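Local coordinates for protein naphthalene dioxygenase large subunit (Rhodococcus sp., PDB 2B1X) that forms the large subunit of a Rieske-type ring-hydroxylating dioxygenase, holding an Fe2/S2 cluster in one domain and an iron(III) ion in its catalytic domain, at residues Gly252-Met266 and Gln284-Gly296. Residues are numbered along the deposited sequence; the frame is centred on the assembly and turned at random.
Sequences GIIGPPPGMPLPEFM and QVEIFRPTAFIHG
A classic beta bulge joins strand 250-254 to the start of strand 293-298: Ile-254 O accepts from both Ala-292 N (2.8 Å) and Phe-293 N. Beyond it the antiparallel pairing is regular, Ile-254 N giving to Phe-293 O and Gly-252 exchanging two backbone bonds with His-295. Gly-252 CA lies over the imidazole face of His-295, 3.9 Å from the ring centroid, a CH-pi contact; NE2 of that histidine is hydrogen-bonded to Asp-418. The strands are neighbours in the large antiparallel sheet of the catalytic domain, which belongs to the Bet v 1-like clan, and the nearest atom of the His-295 side chain lies about 9 Å from the iron(III) ion. On the face carrying Ile-253 and Ile-294, Ile-253 meets Ile-287 of helix 282-288 at about a right angle, its CD1 3.8 Å from Ile-287 CG2. The loop after strand 250-254 then swings back to Phe-288 and Arg-289, where Phe-265 N bonds to Arg-289 O (2.8 Å). Arg-289 CG, anti to its own N (chi1 -170°), sits over the Phe-265 ring, while Phe-288 CD2 meets the edge. A bend at chi3 brings the guanidinium between two carboxylates in a salt-bridge network: NE and NH2 grip Glu-286 side-on, and NH1 meets Glu-264 OE1 (2.9 Å) from above the carboxylate plane. Met-266 SD lies obliquely to the Phe-288 ring, nearest CE1 (3.7 Å), a Met-aromatic contact.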
ATOM      1  N   GLY A 252     -15.034  33.993   8.979  1.00 12.39           N
ATOM      2  CA  GLY A 252     -14.852  35.325   8.406  1.00 12.03           C
ATOM      3  C   GLY A 252     -15.991  35.639   7.469  1.00 12.41           C
ATOM      4  O   GLY A 252     -16.547  34.739   6.867  1.00 11.57           O
ATOM      5  N   ILE A 253     -16.335  36.929   7.376  1.00 12.75           N
ATOM      6  CA  ILE A 253     -17.383  37.411   6.496  1.00 13.65           C
ATOM      7  C   ILE A 253     -16.794  38.544   5.657  1.00 14.40           C
ATOM      8  O   ILE A 253     -16.244  39.519   6.212  1.00 14.65           O
ATOM      9  CB  ILE A 253     -18.593  37.929   7.336  1.00 13.67           C
ATOM     10  CG1 ILE A 253     -19.013  36.880   8.372  1.00 13.94           C
ATOM     11  CG2 ILE A 253     -19.770  38.361   6.398  1.00 14.00           C
ATOM     12  CD1 ILE A 253     -20.197  37.263   9.266  1.00 14.67           C
ATOM     13  N   ILE A 254     -16.882  38.403   4.339  1.00 14.68           N
ATOM     14  CA  ILE A 254     -16.329  39.394   3.422  1.00 16.12           C
ATOM     15  C   ILE A 254     -17.425  39.952   2.495  1.00 16.75           C
ATOM     16  O   ILE A 254     -18.250  39.201   1.986  1.00 16.86           O
ATOM     17  CB  ILE A 254     -15.164  38.812   2.594  1.00 15.81           C
ATOM     18  CG1 ILE A 254     -14.025  38.349   3.500  1.00 16.10           C
ATOM     19  CG2 ILE A 254     -14.640  39.885   1.591  1.00 14.62           C
ATOM     20  CD1 ILE A 254     -12.858  37.615   2.758  1.00 18.24           C
ATOM     21  N   GLY A 255     -17.454  41.264   2.306  1.00 18.26           N
ATOM     22  CA  GLY A 255     -18.387  41.879   1.358  1.00 20.24           C
ATOM     23  C   GLY A 255     -17.658  42.641   0.253  1.00 22.34           C
ATOM     24  O   GLY A 255     -16.413  42.695   0.264  1.00 21.56           O
ATOM     25  N   PRO A 256     -18.397  43.228  -0.698  1.00 24.46           N
ATOM     26  CA  PRO A 256     -17.766  44.036  -1.757  1.00 26.54           C
ATOM     27  C   PRO A 256     -17.301  45.407  -1.246  1.00 28.49           C
ATOM     28  O   PRO A 256     -17.837  45.882  -0.237  1.00 28.39           O
ATOM     29  CB  PRO A 256     -18.889  44.213  -2.774  1.00 26.45           C
ATOM     30  CG  PRO A 256     -20.124  44.180  -1.969  1.00 26.42           C
ATOM     31  CD  PRO A 256     -19.862  43.183  -0.856  1.00 24.33           C
ATOM     32  N   PRO A 257     -16.352  46.040  -1.939  1.00 30.87           N
ATOM     33  CA  PRO A 257     -15.921  47.417  -1.617  1.00 32.86           C
ATOM     34  C   PRO A 257     -17.021  48.458  -1.899  1.00 35.24           C
ATOM     35  O   PRO A 257     -17.937  48.121  -2.660  1.00 35.07           O
ATOM     36  CB  PRO A 257     -14.749  47.648  -2.576  1.00 32.76           C
ATOM     37  CG  PRO A 257     -14.992  46.718  -3.705  1.00 32.14           C
ATOM     38  CD  PRO A 257     -15.640  45.498  -3.113  1.00 30.99           C
ATOM     39  N   PRO A 258     -16.924  49.670  -1.319  1.00 37.47           N
ATOM     40  CA  PRO A 258     -17.914  50.746  -1.534  1.00 39.07           C
ATOM     41  C   PRO A 258     -18.272  51.028  -2.999  1.00 40.45           C
ATOM     42  O   PRO A 258     -19.454  51.284  -3.280  1.00 40.89           O
ATOM     43  CB  PRO A 258     -17.230  51.984  -0.927  1.00 39.00           C
ATOM     44  CG  PRO A 258     -16.330  51.421   0.137  1.00 39.01           C
ATOM     45  CD  PRO A 258     -15.850  50.098  -0.397  1.00 37.54           C
ATOM     46  N   GLY A 259     -17.283  50.973  -3.895  1.00 41.67           N
ATOM     47  CA  GLY A 259     -17.505  51.238  -5.309  1.00 43.17           C
ATOM     48  C   GLY A 259     -17.870  50.012  -6.136  1.00 44.13           C
ATOM     49  O   GLY A 259     -17.496  49.908  -7.315  1.00 44.57           O
ATOM     50  N   MET A 260     -18.600  49.086  -5.513  1.00 44.60           N
ATOM     51  CA  MET A 260     -19.069  47.869  -6.169  1.00 44.83           C
ATOM     52  C   MET A 260     -20.426  47.490  -5.591  1.00 44.35           C
ATOM     53  O   MET A 260     -20.510  46.963  -4.477  1.00 44.97           O
ATOM     54  CB  MET A 260     -18.077  46.723  -5.967  1.00 45.31           C
ATOM     55  CG  MET A 260     -17.927  45.797  -7.164  1.00 47.35           C
ATOM     56  SD  MET A 260     -17.946  44.040  -6.705  1.00 51.53           S
ATOM     57  CE  MET A 260     -16.207  43.722  -6.442  1.00 51.61           C
ATOM     58  N   PRO A 261     -21.496  47.771  -6.328  1.00 43.53           N
ATOM     59  CA  PRO A 261     -22.824  47.304  -5.924  1.00 42.57           C
ATOM     60  C   PRO A 261     -23.041  45.859  -6.355  1.00 41.27           C
ATOM     61  O   PRO A 261     -22.864  45.516  -7.527  1.00 41.67           O
ATOM     62  CB  PRO A 261     -23.782  48.231  -6.674  1.00 42.70           C
ATOM     63  CG  PRO A 261     -22.937  49.037  -7.635  1.00 43.45           C
ATOM     64  CD  PRO A 261     -21.532  48.542  -7.584  1.00 43.66           C
ATOM     65  N   LEU A 262     -23.398  45.014  -5.402  1.00 39.46           N
ATOM     66  CA  LEU A 262     -23.781  43.649  -5.709  1.00 37.41           C
ATOM     67  C   LEU A 262     -25.147  43.455  -5.097  1.00 35.62           C
ATOM     68  O   LEU A 262     -25.448  44.065  -4.070  1.00 35.60           O
ATOM     69  CB  LEU A 262     -22.788  42.648  -5.113  1.00 37.99           C
ATOM     70  CG  LEU A 262     -21.402  42.546  -5.760  1.00 38.97           C
ATOM     71  CD1 LEU A 262     -20.558  41.473  -5.064  1.00 38.68           C
ATOM     72  CD2 LEU A 262     -21.514  42.292  -7.262  1.00 39.99           C
ATOM     73  N   PRO A 263     -25.983  42.637  -5.728  1.00 33.70           N
ATOM     74  CA  PRO A 263     -27.285  42.288  -5.159  1.00 32.00           C
ATOM     75  C   PRO A 263     -27.184  41.934  -3.676  1.00 30.21           C
ATOM     76  O   PRO A 263     -26.269  41.211  -3.258  1.00 29.42           O
ATOM     77  CB  PRO A 263     -27.706  41.072  -5.992  1.00 32.24           C
ATOM     78  CG  PRO A 263     -27.077  41.319  -7.333  1.00 33.22           C
ATOM     79  CD  PRO A 263     -25.771  42.014  -7.050  1.00 33.70           C
ATOM     80  N   GLU A 264     -28.119  42.460  -2.887  1.00 28.28           N
ATOM     81  CA  GLU A 264     -28.163  42.170  -1.460  1.00 26.90           C
ATOM     82  C   GLU A 264     -28.435  40.693  -1.193  1.00 24.80           C
ATOM     83  O   GLU A 264     -29.026  40.000  -2.025  1.00 23.46           O
ATOM     84  CB  GLU A 264     -29.220  43.020  -0.772  1.00 27.10           C
ATOM     85  CG  GLU A 264     -28.910  44.505  -0.810  1.00 30.99           C
ATOM     86  CD  GLU A 264     -29.987  45.365  -0.153  1.00 34.94           C
ATOM     87  OE1 GLU A 264     -31.124  44.875   0.076  1.00 35.00           O
ATOM     88  OE2 GLU A 264     -29.682  46.543   0.132  1.00 37.74           O
ATOM     89  N   PHE A 265     -27.986  40.228  -0.030  1.00 23.26           N
ATOM     90  CA  PHE A 265     -28.256  38.875   0.409  1.00 22.20           C
ATOM     91  C   PHE A 265     -27.709  37.867  -0.610  1.00 21.38           C
ATOM     92  O   PHE A 265     -28.366  36.881  -0.941  1.00 20.33           O
ATOM     93  CB  PHE A 265     -29.769  38.691   0.637  1.00 22.09           C
ATOM     94  CG  PHE A 265     -30.376  39.695   1.592  1.00 21.99           C
ATOM     95  CD1 PHE A 265     -31.346  40.600   1.147  1.00 23.46           C
ATOM     96  CD2 PHE A 265     -29.983  39.739   2.927  1.00 22.01           C
ATOM     97  CE1 PHE A 265     -31.926  41.517   2.023  1.00 20.93           C
ATOM     98  CE2 PHE A 265     -30.526  40.661   3.806  1.00 22.02           C
ATOM     99  CZ  PHE A 265     -31.517  41.559   3.352  1.00 22.31           C
ATOM    100  N   MET A 266     -26.514  38.160  -1.129  1.00 21.13           N
ATOM    101  CA  MET A 266     -25.791  37.252  -2.036  1.00 21.39           C
ATOM    102  C   MET A 266     -26.588  36.995  -3.305  1.00 21.21           C
ATOM    103  O   MET A 266     -26.380  35.988  -3.992  1.00 21.71           O
ATOM    104  CB  MET A 266     -25.479  35.914  -1.349  1.00 20.46           C
ATOM    105  CG  MET A 266     -24.565  36.030  -0.168  1.00 21.69           C
ATOM    106  SD  MET A 266     -24.046  34.418   0.384  1.00 24.26           S
ATOM    107  CE  MET A 266     -22.697  34.107  -0.841  1.00 21.70           C
ATOM    108  N   GLN A 284     -28.875  39.994  12.563  1.00 18.84           N
ATOM    109  CA  GLN A 284     -28.403  38.939  11.648  1.00 18.45           C
ATOM    110  C   GLN A 284     -28.619  39.392  10.210  1.00 18.41           C
ATOM    111  O   GLN A 284     -27.720  39.255   9.369  1.00 18.97           O
ATOM    112  CB  GLN A 284     -29.111  37.605  11.921  1.00 17.62           C
ATOM    113  CG  GLN A 284     -28.685  36.959  13.229  1.00 16.66           C
ATOM    114  CD  GLN A 284     -29.522  35.780  13.617  1.00 16.09           C
ATOM    115  OE1 GLN A 284     -30.745  35.826  13.499  1.00 18.03           O
ATOM    116  NE2 GLN A 284     -28.876  34.711  14.092  1.00 16.36           N
ATOM    117  N   VAL A 285     -29.799  39.952   9.944  1.00 18.44           N
ATOM    118  CA  VAL A 285     -30.176  40.412   8.605  1.00 18.13           C
ATOM    119  C   VAL A 285     -29.182  41.446   8.053  1.00 18.61           C
ATOM    120  O   VAL A 285     -28.742  41.350   6.889  1.00 17.99           O
ATOM    121  CB  VAL A 285     -31.615  40.984   8.577  1.00 18.23           C
ATOM    122  CG1 VAL A 285     -31.915  41.663   7.230  1.00 17.74           C
ATOM    123  CG2 VAL A 285     -32.665  39.903   8.879  1.00 17.49           C
ATOM    124  N   GLU A 286     -28.837  42.445   8.881  1.00 18.48           N
ATOM    125  CA  GLU A 286     -27.899  43.477   8.457  1.00 18.57           C
ATOM    126  C   GLU A 286     -26.448  42.989   8.293  1.00 17.80           C
ATOM    127  O   GLU A 286     -25.718  43.495   7.443  1.00 17.28           O
ATOM    128  CB  GLU A 286     -27.987  44.724   9.367  1.00 19.03           C
ATOM    129  CG  GLU A 286     -29.299  45.504   9.244  1.00 21.77           C
ATOM    130  CD  GLU A 286     -29.762  45.696   7.801  1.00 25.76           C
ATOM    131  OE1 GLU A 286     -28.964  46.206   6.969  1.00 26.01           O
ATOM    132  OE2 GLU A 286     -30.920  45.329   7.499  1.00 27.85           O
ATOM    133  N   ILE A 287     -26.023  42.018   9.093  1.00 17.80           N
ATOM    134  CA  ILE A 287     -24.716  41.391   8.853  1.00 17.74           C
ATOM    135  C   ILE A 287     -24.717  40.629   7.521  1.00 17.76           C
ATOM    136  O   ILE A 287     -23.744  40.703   6.759  1.00 17.42           O
ATOM    137  CB  ILE A 287     -24.290  40.496  10.055  1.00 17.81           C
ATOM    138  CG1 ILE A 287     -23.858  41.380  11.234  1.00 17.56           C
ATOM    139  CG2 ILE A 287     -23.232  39.475   9.649  1.00 17.94           C
ATOM    140  CD1 ILE A 287     -23.746  40.651  12.582  1.00 14.62           C
ATOM    141  N   PHE A 288     -25.817  39.928   7.217  1.00 18.03           N
ATOM    142  CA  PHE A 288     -25.876  39.142   5.975  1.00 18.08           C
ATOM    143  C   PHE A 288     -26.040  40.004   4.727  1.00 18.55           C
ATOM    144  O   PHE A 288     -25.582  39.633   3.642  1.00 19.09           O
ATOM    145  CB  PHE A 288     -26.992  38.095   6.028  1.00 17.47           C
ATOM    146  CG  PHE A 288     -26.983  37.128   4.864  1.00 17.68           C
ATOM    147  CD1 PHE A 288     -25.811  36.444   4.510  1.00 17.98           C
ATOM    148  CD2 PHE A 288     -28.148  36.870   4.152  1.00 18.07           C
ATOM    149  CE1 PHE A 288     -25.793  35.520   3.444  1.00 17.58           C
ATOM    150  CE2 PHE A 288     -28.146  35.947   3.085  1.00 18.89           C
ATOM    151  CZ  PHE A 288     -26.959  35.277   2.728  1.00 18.95           C
ATOM    152  N   ARG A 289     -26.691  41.155   4.872  1.00 18.97           N
ATOM    153  CA  ARG A 289     -27.114  41.935   3.709  1.00 19.20           C
ATOM    154  C   ARG A 289     -26.031  42.181   2.618  1.00 19.22           C
ATOM    155  O   ARG A 289     -26.316  42.012   1.416  1.00 18.62           O
ATOM    156  CB  ARG A 289     -27.731  43.255   4.146  1.00 19.07           C
ATOM    157  CG  ARG A 289     -28.407  44.016   3.023  1.00 20.61           C
ATOM    158  CD  ARG A 289     -28.922  45.408   3.427  1.00 23.04           C
ATOM    159  NE  ARG A 289     -29.979  45.309   4.436  1.00 24.89           N
ATOM    160  CZ  ARG A 289     -31.268  45.118   4.162  1.00 26.51           C
ATOM    161  NH1 ARG A 289     -31.675  45.007   2.906  1.00 26.46           N
ATOM    162  NH2 ARG A 289     -32.150  45.032   5.150  1.00 27.81           N
ATOM    163  N   PRO A 290     -24.835  42.620   3.013  1.00 19.16           N
ATOM    164  CA  PRO A 290     -23.761  42.894   2.052  1.00 19.56           C
ATOM    165  C   PRO A 290     -22.744  41.733   1.880  1.00 19.33           C
ATOM    166  O   PRO A 290     -21.670  41.945   1.357  1.00 20.07           O
ATOM    167  CB  PRO A 290     -23.065  44.095   2.686  1.00 19.60           C
ATOM    168  CG  PRO A 290     -23.221  43.878   4.162  1.00 20.04           C
ATOM    169  CD  PRO A 290     -24.394  42.939   4.386  1.00 19.77           C
ATOM    170  N   THR A 291     -23.085  40.522   2.298  1.00 18.71           N
ATOM    171  CA  THR A 291     -22.130  39.400   2.232  1.00 18.19           C
ATOM    172  C   THR A 291     -21.848  38.930   0.809  1.00 16.58           C
ATOM    173  O   THR A 291     -22.766  38.859  -0.020  1.00 16.45           O
ATOM    174  CB  THR A 291     -22.686  38.234   3.050  1.00 18.41           C
ATOM    175  OG1 THR A 291     -22.617  38.581   4.441  1.00 21.01           O
ATOM    176  CG2 THR A 291     -21.806  36.963   2.915  1.00 19.93           C
ATOM    177  N   ALA A 292     -20.572  38.624   0.543  1.00 14.92           N
ATOM    178  CA  ALA A 292     -20.141  37.882  -0.649  1.00 14.17           C
ATOM    179  C   ALA A 292     -19.522  36.505  -0.301  1.00 13.76           C
ATOM    180  O   ALA A 292     -19.701  35.515  -1.038  1.00 13.92           O
ATOM    181  CB  ALA A 292     -19.135  38.708  -1.437  1.00 14.11           C
ATOM    182  N   PHE A 293     -18.781  36.447   0.803  1.00 13.19           N
ATOM    183  CA  PHE A 293     -18.160  35.201   1.268  1.00 12.67           C
ATOM    184  C   PHE A 293     -18.297  35.023   2.762  1.00 12.57           C
ATOM    185  O   PHE A 293     -18.076  35.972   3.539  1.00 12.28           O
ATOM    186  CB  PHE A 293     -16.669  35.154   0.958  1.00 13.02           C
ATOM    187  CG  PHE A 293     -16.351  35.440  -0.466  1.00 15.68           C
ATOM    188  CD1 PHE A 293     -15.841  36.681  -0.832  1.00 15.98           C
ATOM    189  CD2 PHE A 293     -16.540  34.467  -1.445  1.00 17.69           C
ATOM    190  CE1 PHE A 293     -15.540  36.959  -2.150  1.00 17.33           C
ATOM    191  CE2 PHE A 293     -16.258  34.752  -2.774  1.00 17.50           C
ATOM    192  CZ  PHE A 293     -15.765  35.999  -3.125  1.00 17.02           C
ATOM    193  N   ILE A 294     -18.658  33.805   3.162  1.00 12.30           N
ATOM    194  CA  ILE A 294     -18.552  33.403   4.554  1.00 11.75           C
ATOM    195  C   ILE A 294     -17.775  32.108   4.546  1.00 11.64           C
ATOM    196  O   ILE A 294     -18.112  31.187   3.809  1.00 10.97           O
ATOM    197  CB  ILE A 294     -19.932  33.130   5.171  1.00 12.21           C
ATOM    198  CG1 ILE A 294     -20.803  34.382   5.176  1.00 12.20           C
ATOM    199  CG2 ILE A 294     -19.799  32.607   6.595  1.00 12.08           C
ATOM    200  CD1 ILE A 294     -22.322  34.046   5.349  1.00 13.72           C
ATOM    201  N   HIS A 295     -16.780  32.030   5.407  1.00 11.39           N
ATOM    202  CA  HIS A 295     -15.999  30.807   5.584  1.00 11.88           C
ATOM    203  C   HIS A 295     -15.768  30.590   7.083  1.00 12.07           C
ATOM    204  O   HIS A 295     -15.536  31.553   7.808  1.00 12.57           O
ATOM    205  CB  HIS A 295     -14.664  30.935   4.850  1.00 11.65           C
ATOM    206  CG  HIS A 295     -13.837  32.102   5.320  1.00 14.40           C
ATOM    207  ND1 HIS A 295     -12.864  31.987   6.287  1.00 18.83           N
ATOM    208  CD2 HIS A 295     -13.873  33.414   4.981  1.00 15.69           C
ATOM    209  CE1 HIS A 295     -12.316  33.176   6.506  1.00 17.31           C
ATOM    210  NE2 HIS A 295     -12.898  34.054   5.710  1.00 15.15           N
ATOM    211  N   GLY A 296     -15.853  29.340   7.550  1.00 11.83           N
ATOM    212  CA  GLY A 296     -15.676  29.080   8.959  1.00 11.32           C
ATOM    213  C   GLY A 296     -15.478  27.616   9.266  1.00 11.51           C
ATOM    214  O   GLY A 296     -15.644  26.730   8.414  1.00 10.85           O
TER
HETATM  215  O   HOH W   1     -24.875  40.453  -0.378  1.00 30.18           O